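PDB 4GF2: erythrocyte binding antigen 140 from Plasmodium falciparum, which probably binds a receptor on the host red cell, consistent with sialic acid-dependent recognition of glycophorin C, through a region with two Duffy binding domains. Local coordinates for residues Lys60-Phe63 with Leu64-Val67; Glu79-Asp82 with Pro83-Cys87; Lys242-Gly246 with Val247-Asn251; Lys384-Asp387 with Glu388-Cys392; Glu422-Asn425 with Lys426-Lys429. The protein carries 3 engineered substitutions. One frame throughout, in Å; residues are numbered along the deposited sequence.

Interaction 1 (Lys60-Phe63 with Leu64-Val67)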
loop_
_atom_site.group_PDB
_atom_site.type_symbol
_atom_site.label_atom_id
_atom_site.label_comp_id
_atom_site.label_asym_id
_atom_site.label_seq_id
_atom_site.Cartn_x
_atom_site.Cartn_y
_atom_site.Cartn_z
ATOM N N LYS A 60 -11.640 14.724 52.689
ATOM C CA LYS A 60 -10.387 14.010 52.888
ATOM C C LYS A 60 -10.636 12.510 52.837
ATOM O O LYS A 60 -9.916 11.772 52.165
ATOM C CB LYS A 60 -9.777 14.396 54.236
ATOM C CG LYS A 60 -8.572 13.569 54.651
ATOM C CD LYS A 60 -7.435 13.689 53.651
ATOM C CE LYS A 60 -6.190 12.953 54.128
ATOM N NZ LYS A 60 -5.582 13.577 55.341
ATOM N N GLU A 61 -11.669 12.070 53.548
ATOM C CA GLU A 61 -12.004 10.654 53.628
ATOM C C GLU A 61 -12.306 10.079 52.250
ATOM O O GLU A 61 -11.897 8.961 51.932
ATOM C CB GLU A 61 -13.210 10.445 54.539
ATOM C CG GLU A 61 -13.671 9.000 54.620
ATOM C CD GLU A 61 -15.060 8.866 55.198
ATOM O OE1 GLU A 61 -15.507 9.800 55.897
ATOM O OE2 GLU A 61 -15.710 7.831 54.945
ATOM N N ILE A 62 -13.029 10.842 51.437
ATOM C CA ILE A 62 -13.396 10.395 50.099
ATOM C C ILE A 62 -12.181 10.384 49.180
ATOM O O ILE A 62 -12.081 9.557 48.273
ATOM C CB ILE A 62 -14.489 11.291 49.484
ATOM C CG1 ILE A 62 -15.765 11.231 50.330
ATOM C CG2 ILE A 62 -14.785 10.871 48.049
ATOM C CD1 ILE A 62 -16.350 9.834 50.482
ATOM N N PHE A 63 -11.256 11.307 49.413
ATOM C CA PHE A 63 -10.039 11.361 48.621
ATOM C C PHE A 63 -9.202 10.131 48.935
ATOM O O PHE A 63 -8.623 9.511 48.040
ATOM C CB PHE A 63 -9.257 12.633 48.935
ATOM C CG PHE A 63 -8.606 13.260 47.736
ATOM C CD1 PHE A 63 -8.025 12.481 46.751
ATOM C CD2 PHE A 63 -8.579 14.636 47.597
ATOM C CE1 PHE A 63 -7.428 13.066 45.651
ATOM C CE2 PHE A 63 -7.984 15.225 46.502
ATOM C CZ PHE A 63 -7.410 14.441 45.529
ATOM N N LEU A 64 -9.151 9.769 50.214
ATOM C CA LEU A 64 -8.409 8.589 50.635
ATOM C C LEU A 64 -8.989 7.342 49.976
ATOM O O LEU A 64 -8.253 6.450 49.547
ATOM C CB LEU A 64 -8.440 8.449 52.157
ATOM C CG LEU A 64 -7.540 9.419 52.925
ATOM C CD1 LEU A 64 -7.907 9.437 54.403
ATOM C CD2 LEU A 64 -6.073 9.049 52.745
ATOM N N ILE A 65 -10.315 7.292 49.890
ATOM C CA ILE A 65 -10.991 6.168 49.261
ATOM C C ILE A 65 -10.673 6.106 47.773
ATOM O O ILE A 65 -10.475 5.029 47.213
ATOM C CB ILE A 65 -12.511 6.262 49.444
ATOM C CG1 ILE A 65 -12.876 6.010 50.910
ATOM C CG2 ILE A 65 -13.220 5.253 48.544
ATOM C CD1 ILE A 65 -14.326 6.293 51.245
ATOM N N SER A 66 -10.623 7.265 47.133
ATOM C CA SER A 66 -10.374 7.326 45.703
ATOM C C SER A 66 -8.988 6.785 45.340
ATOM O O SER A 66 -8.864 5.949 44.449
ATOM C CB SER A 66 -10.531 8.759 45.205
ATOM O OG SER A 66 -11.865 9.199 45.380
ATOM N N VAL A 67 -7.948 7.251 46.025
ATOM C CA VAL A 67 -6.589 6.828 45.690
ATOM C C VAL A 67 -6.374 5.346 45.992
ATOM O O VAL A 67 -5.779 4.621 45.195
ATOM C CB VAL A 67 -5.507 7.671 46.412
ATOM C CG1 VAL A 67 -5.616 9.126 46.005
ATOM C CG2 VAL A 67 -5.604 7.521 47.930
#
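Ser66 folds its hydroxyl back onto the preceding turn of helix 56-78, where OG donates to Ile62 O at 2.9 Å. The same carbonyl takes the backbone N-H of Ser66, and the two donors reach Ile62 O from opposite faces of its plane. With OG anti to its own carbonyl carbon (chi1 -64°), the hydroxyl sits beside the backbone N, and a buried polar group is satisfied without leaving the helix. Phe63, also buried, holds its ring out from the helix, and Val67 CG1 comes to it obliquely, 4.2 Å from Phe63 CD1. The backbone link beneath them, Val67 N to Phe63 O, is 3.1 Å long with an N-H...O angle of 167°.

Elsewhere the side chains touch more lightly. Lys60 bends at chi2 so that its CE lies 3.9 Å from Leu64 CD1, the aliphatic chain covering the leucine while NZ goes on to Asn146. Ile62 and Ile65 meet only through their CD1 atoms, 4.1 Å apart. The solvent side is that of Glu61 and Ile65, both partly exposed, where Glu61 OE2 comes no closer than 4.2 Å to Ile65 CD1.

Around this turn the helix is packed on several sides: Leu64 and Val67 lie against helix 132-155, Ile62 and Ser66 touch Phe48 of helix 46-49, and Phe63 meets Phe48, Phe59 and Trp142 while also touching Phe97 of helix 83-101.

Interaction 2 (Glu79-Asp82 with Pro83-Cys87)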
loop_
_atom_site.group_PDB
_atom_site.type_symbol
_atom_site.label_atom_id
_atom_site.label_comp_id
_atom_site.label_asym_id
_atom_site.label_seq_id
_atom_site.Cartn_x
_atom_site.Cartn_y
_atom_site.Cartn_z
ATOM N N GLU A 79 -2.318 -7.289 36.549
ATOM C CA GLU A 79 -2.035 -8.693 36.809
ATOM C C GLU A 79 -1.543 -9.331 35.519
ATOM O O GLU A 79 -2.143 -9.142 34.459
ATOM C CB GLU A 79 -3.279 -9.430 37.310
ATOM C CG GLU A 79 -3.428 -9.458 38.825
ATOM C CD GLU A 79 -4.551 -10.375 39.283
ATOM O OE1 GLU A 79 -5.190 -11.013 38.419
ATOM O OE2 GLU A 79 -4.794 -10.459 40.505
ATOM N N GLY A 80 -0.444 -10.069 35.606
ATOM C CA GLY A 80 0.101 -10.750 34.447
ATOM C C GLY A 80 1.089 -9.903 33.667
ATOM O O GLY A 80 1.766 -10.401 32.768
ATOM N N LYS A 81 1.175 -8.621 34.006
ATOM C CA LYS A 81 2.116 -7.731 33.342
ATOM C C LYS A 81 3.379 -7.588 34.179
ATOM O O LYS A 81 3.375 -7.870 35.377
ATOM C CB LYS A 81 1.490 -6.354 33.119
ATOM C CG LYS A 81 0.276 -6.348 32.198
ATOM C CD LYS A 81 -0.033 -4.933 31.723
ATOM C CE LYS A 81 -1.350 -4.861 30.971
ATOM N NZ LYS A 81 -1.558 -3.539 30.321
ATOM N N ASP A 82 4.460 -7.152 33.543
ATOM C CA ASP A 82 5.689 -6.854 34.263
ATOM C C ASP A 82 5.347 -5.897 35.396
ATOM O O ASP A 82 4.678 -4.888 35.176
ATOM C CB ASP A 82 6.719 -6.222 33.327
ATOM C CG ASP A 82 8.102 -6.150 33.943
ATOM O OD1 ASP A 82 8.872 -7.121 33.785
ATOM O OD2 ASP A 82 8.422 -5.127 34.582
ATOM N N PRO A 83 5.798 -6.211 36.619
ATOM C CA PRO A 83 5.437 -5.398 37.784
ATOM C C PRO A 83 5.886 -3.942 37.679
ATOM O O PRO A 83 5.337 -3.094 38.383
ATOM C CB PRO A 83 6.151 -6.102 38.945
ATOM C CG PRO A 83 7.215 -6.903 38.318
ATOM C CD PRO A 83 6.680 -7.329 36.988
ATOM N N SER A 84 6.862 -3.653 36.825
ATOM C CA SER A 84 7.315 -2.275 36.656
ATOM C C SER A 84 6.181 -1.406 36.115
ATOM O O SER A 84 6.148 -0.194 36.334
ATOM C CB SER A 84 8.527 -2.204 35.726
ATOM O OG SER A 84 8.160 -2.364 34.364
ATOM N N ILE A 85 5.241 -2.036 35.421
ATOM C CA ILE A 85 4.136 -1.311 34.814
ATOM C C ILE A 85 3.166 -0.838 35.887
ATOM O O ILE A 85 2.805 0.337 35.938
ATOM C CB ILE A 85 3.405 -2.179 33.772
ATOM C CG1 ILE A 85 4.318 -2.419 32.568
ATOM C CG2 ILE A 85 2.123 -1.505 33.323
ATOM C CD1 ILE A 85 3.802 -3.462 31.593
ATOM N N PHE A 86 2.751 -1.757 36.748
ATOM C CA PHE A 86 1.896 -1.414 37.872
ATOM C C PHE A 86 2.534 -0.301 38.700
ATOM O O PHE A 86 1.851 0.621 39.146
ATOM C CB PHE A 86 1.648 -2.650 38.736
ATOM C CG PHE A 86 0.908 -2.359 40.004
ATOM C CD1 PHE A 86 -0.329 -1.736 39.971
ATOM C CD2 PHE A 86 1.444 -2.713 41.228
ATOM C CE1 PHE A 86 -1.014 -1.466 41.135
ATOM C CE2 PHE A 86 0.764 -2.443 42.398
ATOM C CZ PHE A 86 -0.468 -1.822 42.352
ATOM N N CYS A 87 3.846 -0.388 38.893
ATOM C CA CYS A 87 4.574 0.627 39.643
ATOM C C CYS A 87 4.396 2.007 39.021
ATOM O O CYS A 87 4.019 2.959 39.700
ATOM C CB CYS A 87 6.063 0.281 39.704
ATOM S SG CYS A 87 7.103 1.637 40.306
#
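Asp82 and Ser84 are brought together by two first torsions. The carboxylate of Asp82 swings away from its own N (chi1 -168°), while Ser84 tucks its hydroxyl between its backbone N and carbonyl carbon (chi1 76°), which turns OG back toward the residue before the helix. As a result Asp82 OD2 accepts twice from one residue: from Ser84 OG at 2.8 Å and from Ser84 N at 3.1 Å. The hydroxyl arrives on the anti side, whereas the N-H comes from above the carboxylate plane, on the opposite face.

The main chain adds a third bond, Ile85 N to Asp82 O, at 2.9 Å. Beside it Ile85 leans back over the loop, with CD1 lying 4.0 Å from Lys81 CB and the two side chains crossing at about a right angle. The extended lysine then carries NZ on to Lys19 O. Pro83, whose nitrogen has no hydrogen to give, occupies the first position after the cap.

Two residues further along the helix from Ile85, Cys87 is tied to Cys166 by a disulfide. The whole is an aspartate N-cap: a carboxylate covering an N-H at the start of helix 83-101, in the first Duffy binding domain.

Interaction 3 (Lys242-Gly246 with Val247-Asn251); sequences KKNSG and VDKNN
Asn244 and Val247 close a type I' beta turn, with Val247 N donating to Asn244 O at 3.0 Å. The bond is bent, 137° at the hydrogen, and the donor stands well above the carbonyl plane. The side chain of Asn244 also reaches across to the second half of the loop. Its CB lies 3.4 Å from Val247 O, and its OD1 rests 3.6 Å from Lys249 CB, the two side chains crossing at about a right angle. Val247 places CG2 3.5 Å from Ser245 O, against the turn it closes.

Next come the groups that hold these in place. Ser245 and Gly246 both have positive phi, as the corners of this turn require. Asn244 CG is turned back beside its own N (chi1 -72°), and ND2 donates to Tyr240 O at the end of helix 213-242. Lys249 O accepts from the hydroxyl of Tyr240. Asp248, at the centre of an inverse gamma turn, receives Leu253 N and Asn254 N on its two carboxylate oxygens, at the start of helix 252-259.

Chemically, the turn itself has one bent bond plus van der Waals contacts, so side-chain bonds to the helix ends, Asn244 to Tyr240 and Asp248 to Leu253 and Asn254, add to the few backbone bonds of the loop.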
loop_
_atom_site.group_PDB
_atom_site.type_symbol
_atom_site.label_atom_id
_atom_site.label_comp_id
_atom_site.label_asym_id
_atom_site.label_seq_id
_atom_site.Cartn_x
_atom_site.Cartn_y
_atom_site.Cartn_z
ATOM N N LYS A 242 4.362 24.884 23.879
ATOM C CA LYS A 242 3.316 25.874 24.109
ATOM C C LYS A 242 3.180 26.226 25.587
ATOM O O LYS A 242 2.865 27.363 25.933
ATOM C CB LYS A 242 1.977 25.363 23.574
ATOM C CG LYS A 242 0.805 26.255 23.930
ATOM C CD LYS A 242 -0.463 25.836 23.212
ATOM C CE LYS A 242 -1.611 26.773 23.552
ATOM N NZ LYS A 242 -2.845 26.456 22.783
ATOM N N LYS A 243 3.413 25.250 26.456
ATOM C CA LYS A 243 3.302 25.473 27.892
ATOM C C LYS A 243 4.592 26.046 28.473
ATOM O O LYS A 243 4.693 26.273 29.681
ATOM C CB LYS A 243 2.933 24.172 28.604
ATOM C CG LYS A 243 1.489 23.745 28.392
ATOM C CD LYS A 243 1.233 22.361 28.963
ATOM C CE LYS A 243 -0.250 22.015 28.960
ATOM N NZ LYS A 243 -1.011 22.759 30.004
ATOM N N ASN A 244 5.576 26.282 27.609
ATOM C CA ASN A 244 6.840 26.874 28.029
ATOM C C ASN A 244 7.289 27.986 27.089
ATOM O O ASN A 244 8.442 28.025 26.657
ATOM C CB ASN A 244 7.926 25.804 28.130
ATOM C CG ASN A 244 7.723 24.883 29.311
ATOM O OD1 ASN A 244 8.142 25.187 30.428
ATOM N ND2 ASN A 244 7.066 23.754 29.075
ATOM N N SER A 245 6.368 28.890 26.772
ATOM C CA SER A 245 6.687 30.044 25.944
ATOM C C SER A 245 7.302 29.625 24.611
ATOM O O SER A 245 8.185 30.303 24.092
ATOM C CB SER A 245 7.660 30.957 26.686
ATOM O OG SER A 245 7.202 31.213 28.001
ATOM N N GLY A 246 6.839 28.502 24.072
ATOM C CA GLY A 246 7.316 28.013 22.790
ATOM C C GLY A 246 8.779 27.612 22.794
ATOM O O GLY A 246 9.456 27.705 21.771
ATOM N N VAL A 247 9.269 27.151 23.940
ATOM C CA VAL A 247 10.667 26.757 24.071
ATOM C C VAL A 247 10.800 25.365 24.680
ATOM O O VAL A 247 10.020 24.982 25.553
ATOM C CB VAL A 247 11.442 27.756 24.948
ATOM C CG1 VAL A 247 12.861 27.265 25.197
ATOM C CG2 VAL A 247 11.456 29.130 24.299
ATOM N N ASP A 248 11.793 24.613 24.213
ATOM C CA ASP A 248 12.104 23.308 24.782
ATOM C C ASP A 248 12.828 23.493 26.112
ATOM O O ASP A 248 14.012 23.180 26.233
ATOM C CB ASP A 248 12.981 22.503 23.822
ATOM C CG ASP A 248 13.133 21.049 24.244
ATOM O OD1 ASP A 248 12.620 20.680 25.321
ATOM O OD2 ASP A 248 13.772 20.277 23.498
ATOM N N LYS A 249 12.110 24.010 27.105
ATOM C CA LYS A 249 12.689 24.286 28.414
ATOM C C LYS A 249 13.548 23.118 28.902
ATOM O O LYS A 249 13.068 21.989 29.024
ATOM C CB LYS A 249 11.577 24.593 29.426
ATOM C CG LYS A 249 12.065 24.961 30.817
ATOM C CD LYS A 249 12.715 26.335 30.830
ATOM C CE LYS A 249 13.112 26.754 32.236
ATOM N NZ LYS A 249 13.701 28.123 32.262
ATOM N N ASN A 250 14.825 23.399 29.156
ATOM C CA ASN A 250 15.743 22.423 29.740
ATOM C C ASN A 250 15.983 21.195 28.868
ATOM O O ASN A 250 16.273 20.114 29.376
ATOM C CB ASN A 250 15.236 21.984 31.114
ATOM C CG ASN A 250 15.131 23.137 32.087
ATOM O OD1 ASN A 250 15.289 24.297 31.709
ATOM N ND2 ASN A 250 14.862 22.824 33.349
ATOM N N ASN A 251 15.863 21.363 27.557
ATOM C CA ASN A 251 16.154 20.285 26.617
ATOM C C ASN A 251 15.358 19.020 26.903
ATOM O O ASN A 251 15.741 17.929 26.480
ATOM C CB ASN A 251 17.647 19.954 26.643
ATOM C CG ASN A 251 18.513 21.165 26.390
ATOM O OD1 ASN A 251 18.720 21.567 25.245
ATOM N ND2 ASN A 251 19.026 21.758 27.461
#

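Interaction 4 (Lys384-Asp387 with Glu388-Cys392)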
loop_
_atom_site.group_PDB
_atom_site.type_symbol
_atom_site.label_atom_id
_atom_site.label_comp_id
_atom_site.label_asym_id
_atom_site.label_seq_id
_atom_site.Cartn_x
_atom_site.Cartn_y
_atom_site.Cartn_z
ATOM N N LYS A 384 15.888 -7.498 -27.332
ATOM C CA LYS A 384 16.987 -6.574 -27.060
ATOM C C LYS A 384 17.760 -6.189 -28.322
ATOM O O LYS A 384 18.450 -5.170 -28.344
ATOM C CB LYS A 384 17.944 -7.164 -26.014
ATOM C CG LYS A 384 18.613 -8.469 -26.423
ATOM C CD LYS A 384 19.308 -9.128 -25.237
ATOM C CE LYS A 384 20.109 -10.354 -25.658
ATOM N NZ LYS A 384 19.264 -11.406 -26.293
ATOM N N GLU A 385 17.638 -6.994 -29.373
ATOM C CA GLU A 385 18.379 -6.750 -30.609
ATOM C C GLU A 385 17.608 -5.902 -31.623
ATOM O O GLU A 385 18.079 -5.684 -32.737
ATOM C CB GLU A 385 18.790 -8.075 -31.253
ATOM C CG GLU A 385 19.894 -8.809 -30.512
ATOM C CD GLU A 385 20.480 -9.949 -31.322
ATOM O OE1 GLU A 385 19.902 -10.288 -32.377
ATOM O OE2 GLU A 385 21.521 -10.502 -30.912
ATOM N N LYS A 386 16.428 -5.424 -31.238
ATOM C CA LYS A 386 15.641 -4.555 -32.108
ATOM C C LYS A 386 15.985 -3.090 -31.865
ATOM O O LYS A 386 16.650 -2.757 -30.886
ATOM C CB LYS A 386 14.145 -4.788 -31.887
ATOM C CG LYS A 386 13.622 -6.058 -32.540
ATOM C CD LYS A 386 12.105 -6.130 -32.500
ATOM C CE LYS A 386 11.579 -7.298 -33.317
ATOM N NZ LYS A 386 11.831 -7.129 -34.775
ATOM N N ASP A 387 15.528 -2.217 -32.757
ATOM C CA ASP A 387 15.826 -0.792 -32.651
ATOM C C ASP A 387 14.948 -0.116 -31.598
ATOM O O ASP A 387 13.988 -0.708 -31.103
ATOM C CB ASP A 387 15.661 -0.106 -34.010
ATOM C CG ASP A 387 14.231 -0.131 -34.512
ATOM O OD1 ASP A 387 13.328 0.307 -33.770
ATOM O OD2 ASP A 387 14.009 -0.591 -35.651
ATOM N N GLU A 388 15.286 1.125 -31.264
ATOM C CA GLU A 388 14.584 1.867 -30.219
ATOM C C GLU A 388 13.093 2.010 -30.497
ATOM O O GLU A 388 12.269 1.786 -29.611
ATOM C CB GLU A 388 15.197 3.259 -30.050
ATOM C CG GLU A 388 16.394 3.304 -29.122
ATOM C CD GLU A 388 16.955 4.704 -28.971
ATOM O OE1 GLU A 388 16.571 5.588 -29.766
ATOM O OE2 GLU A 388 17.778 4.920 -28.057
ATOM N N ASN A 389 12.752 2.396 -31.722
ATOM C CA ASN A 389 11.364 2.650 -32.087
ATOM C C ASN A 389 10.494 1.399 -31.981
ATOM O O ASN A 389 9.324 1.478 -31.609
ATOM C CB ASN A 389 11.284 3.228 -33.500
ATOM C CG ASN A 389 12.044 4.534 -33.639
ATOM O OD1 ASN A 389 12.313 5.215 -32.649
ATOM N ND2 ASN A 389 12.393 4.890 -34.871
ATOM N N ALA A 390 11.070 0.246 -32.307
ATOM C CA ALA A 390 10.345 -1.015 -32.245
ATOM C C ALA A 390 10.166 -1.435 -30.793
ATOM O O ALA A 390 9.053 -1.724 -30.353
ATOM C CB ALA A 390 11.087 -2.091 -33.020
ATOM N N LEU A 391 11.269 -1.468 -30.053
ATOM C CA LEU A 391 11.222 -1.790 -28.634
ATOM C C LEU A 391 10.200 -0.898 -27.952
ATOM O O LEU A 391 9.404 -1.355 -27.132
ATOM C CB LEU A 391 12.591 -1.586 -27.991
ATOM C CG LEU A 391 13.299 -2.854 -27.522
ATOM C CD1 LEU A 391 14.707 -2.524 -27.047
ATOM C CD2 LEU A 391 12.500 -3.532 -26.420
ATOM N N CYS A 392 10.226 0.382 -28.305
ATOM C CA CYS A 392 9.292 1.346 -27.745
ATOM C C CYS A 392 7.852 0.903 -27.969
ATOM O O CYS A 392 7.064 0.841 -27.028
ATOM C CB CYS A 392 9.503 2.723 -28.369
ATOM S SG CYS A 392 8.242 3.919 -27.899
#
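An aspartate N-cap opens helix 388-407 in the second Duffy binding domain, with Asp387 as the capping residue and Ala390 as the partner. Asp387 OD1 accepts Ala390 N at 2.7 Å, and the N-H meets the oxygen nearly end-on to its C-O bond, with 155° at the hydrogen. A first torsion of 65° sets the carboxylate between the backbone N and the carbonyl carbon of Asp387, folding it over the start of the helix. There its charge would probably be stabilised by the positive end of the helix dipole.

The carbonyl of the same residue begins the helical ladder, with Leu391 N donating to Asp387 O at 3.0 Å in an almost straight bond of 172°. Ala390 N lies 3.3 Å from Asp387 O as well, but at a poor angle that makes this a weak second bond.

Before the cap, Lys386 passes its aliphatic chain by the first turn, while its NZ forms a salt bridge with Glu492. Glu388 hydrogen-bonds through OE2 to Asn463. Leu391 is buried against Leu461, and Cys392, next in the helix, is joined to Cys467 by a disulfide, so the capped end is also held covalently. The methyl group of Ala390 completes the contact: Ala390 CB lies 3.4 Å from Asp387 OD1 and 4.2 Å from Lys386 CD.

Interaction 5 (Glu422-Asn425 with Lys426-Lys429)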
loop_
_atom_site.group_PDB
_atom_site.type_symbol
_atom_site.label_atom_id
_atom_site.label_comp_id
_atom_site.label_asym_id
_atom_site.label_seq_id
_atom_site.Cartn_x
_atom_site.Cartn_y
_atom_site.Cartn_z
ATOM N N GLU A 422 -11.370 -8.428 -11.277
ATOM C CA GLU A 422 -12.278 -8.679 -10.168
ATOM C C GLU A 422 -11.641 -8.300 -8.837
ATOM O O GLU A 422 -12.324 -7.867 -7.914
ATOM C CB GLU A 422 -12.698 -10.146 -10.164
ATOM C CG GLU A 422 -13.520 -10.540 -11.382
ATOM C CD GLU A 422 -13.764 -12.037 -11.464
ATOM O OE1 GLU A 422 -12.977 -12.799 -10.858
ATOM O OE2 GLU A 422 -14.741 -12.449 -12.129
ATOM N N ASN A 423 -10.326 -8.446 -8.740
ATOM C CA ASN A 423 -9.646 -8.126 -7.497
ATOM C C ASN A 423 -9.489 -6.628 -7.291
ATOM O O ASN A 423 -9.286 -6.168 -6.169
ATOM C CB ASN A 423 -8.307 -8.852 -7.416
ATOM C CG ASN A 423 -8.474 -10.297 -7.016
ATOM O OD1 ASN A 423 -9.450 -10.651 -6.360
ATOM N ND2 ASN A 423 -7.535 -11.139 -7.407
ATOM N N LEU A 424 -9.600 -5.865 -8.372
ATOM C CA LEU A 424 -9.666 -4.415 -8.260
ATOM C C LEU A 424 -11.067 -4.002 -7.824
ATOM O O LEU A 424 -11.235 -3.032 -7.082
ATOM C CB LEU A 424 -9.310 -3.747 -9.582
ATOM C CG LEU A 424 -9.350 -2.220 -9.545
ATOM C CD1 LEU A 424 -8.585 -1.687 -8.343
ATOM C CD2 LEU A 424 -8.775 -1.657 -10.828
ATOM N N ASN A 425 -12.072 -4.741 -8.286
ATOM C CA ASN A 425 -13.431 -4.542 -7.808
ATOM C C ASN A 425 -13.487 -4.749 -6.301
ATOM O O ASN A 425 -14.178 -4.020 -5.595
ATOM C CB ASN A 425 -14.404 -5.494 -8.502
ATOM C CG ASN A 425 -14.612 -5.155 -9.967
ATOM O OD1 ASN A 425 -14.267 -4.065 -10.426
ATOM N ND2 ASN A 425 -15.192 -6.090 -10.708
ATOM N N LYS A 426 -12.742 -5.736 -5.810
ATOM C CA LYS A 426 -12.681 -5.998 -4.376
ATOM C C LYS A 426 -12.078 -4.817 -3.623
ATOM O O LYS A 426 -12.538 -4.467 -2.538
ATOM C CB LYS A 426 -11.878 -7.266 -4.088
ATOM C CG LYS A 426 -12.581 -8.543 -4.498
ATOM C CD LYS A 426 -11.814 -9.770 -4.043
ATOM C CE LYS A 426 -12.511 -11.049 -4.483
ATOM N NZ LYS A 426 -11.813 -12.272 -3.994
ATOM N N VAL A 427 -11.048 -4.203 -4.194
ATOM C CA VAL A 427 -10.466 -3.006 -3.596
ATOM C C VAL A 427 -11.546 -1.948 -3.410
ATOM O O VAL A 427 -11.554 -1.219 -2.415
ATOM C CB VAL A 427 -9.334 -2.432 -4.457
ATOM C CG1 VAL A 427 -8.909 -1.065 -3.938
ATOM C CG2 VAL A 427 -8.154 -3.390 -4.481
ATOM N N ASN A 428 -12.458 -1.869 -4.375
ATOM C CA ASN A 428 -13.591 -0.954 -4.288
ATOM C C ASN A 428 -14.572 -1.396 -3.208
ATOM O O ASN A 428 -15.204 -2.445 -3.325
ATOM C CB ASN A 428 -14.299 -0.873 -5.639
ATOM C CG ASN A 428 -15.460 0.093 -5.634
ATOM O OD1 ASN A 428 -15.708 0.785 -4.646
ATOM N ND2 ASN A 428 -16.178 0.149 -6.745
ATOM N N LYS A 429 -14.698 -0.590 -2.157
ATOM C CA LYS A 429 -15.516 -0.954 -1.005
ATOM C C LYS A 429 -16.923 -0.381 -1.106
ATOM O O LYS A 429 -17.736 -0.545 -0.196
ATOM C CB LYS A 429 -14.853 -0.471 0.287
ATOM C CG LYS A 429 -13.436 -0.980 0.484
ATOM C CD LYS A 429 -13.379 -2.499 0.461
ATOM C CE LYS A 429 -11.954 -3.008 0.615
ATOM N NZ LYS A 429 -11.885 -4.495 0.520
HETATM O O HOH W 1 -14.804 -1.447 -9.049
#
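Asn425 and Asn428 are joined by a water at the C-terminal end of helix 415-427. It donates to Asn425 OD1 at 3.0 Å and accepts from Asn428 ND2 at 3.1 Å, bridging two side chains that do not bond directly. Each amide has a further tie: Asn425 OD1 takes Arg442 NH1, and Asn428 OD1 takes Asp430 N.

Backbone bonds carry the helix to its end. Lys426 N, Val427 N and Asn428 N donate to the carbonyls of Glu422, Asn423 and Leu424, and the last, Asn428 N to Leu424 O, is 3.2 Å long. Asn428 then leaves helical geometry. Lys429 curls back and gives NZ to Lys426 O at 3.1 Å, from above the carbonyl plane.

Van der Waals contact fills the sides. Asn423 and Lys426 run alongside each other, pointing the same way, with Asn423 OD1 3.4 Å from Lys426 CD. Leu424 CD1 rests 4.0 Å from Val427 CB, both residues also packing on Tyr364.

Donors thus gather where the helix runs out of its own N-H groups: Lys429 serves Lys426 O, while Arg433 donates through NH2 to Asn425 O and through NH1 to Asn428 O. Asn425 O and Asn428 O lie only 2.9 Å apart, a crowding of acceptors that the guanidinium probably offsets.

Overall arrangement
The five contacts follow one another along a single elongated, mostly helical chain. Interactions 1 and 2 belong to the first Duffy binding domain, on the consecutive helices 56-78 and 83-101, with centres about 24 Å apart. Interaction 3 lies in the loop between helices 213-242 and 252-259. Its centre is about 32 Å from that of interaction 2. Interactions 4 and 5 sit in the second Duffy binding domain, on the consecutive helices 388-407 and 415-427, with centres about 36 Å apart. Interactions 1 and 4 have centres about 84 Å apart, on opposite sides of the chain's centre. None touches another, so each is a local feature of its own helix, helix end or loop within this two-domain region.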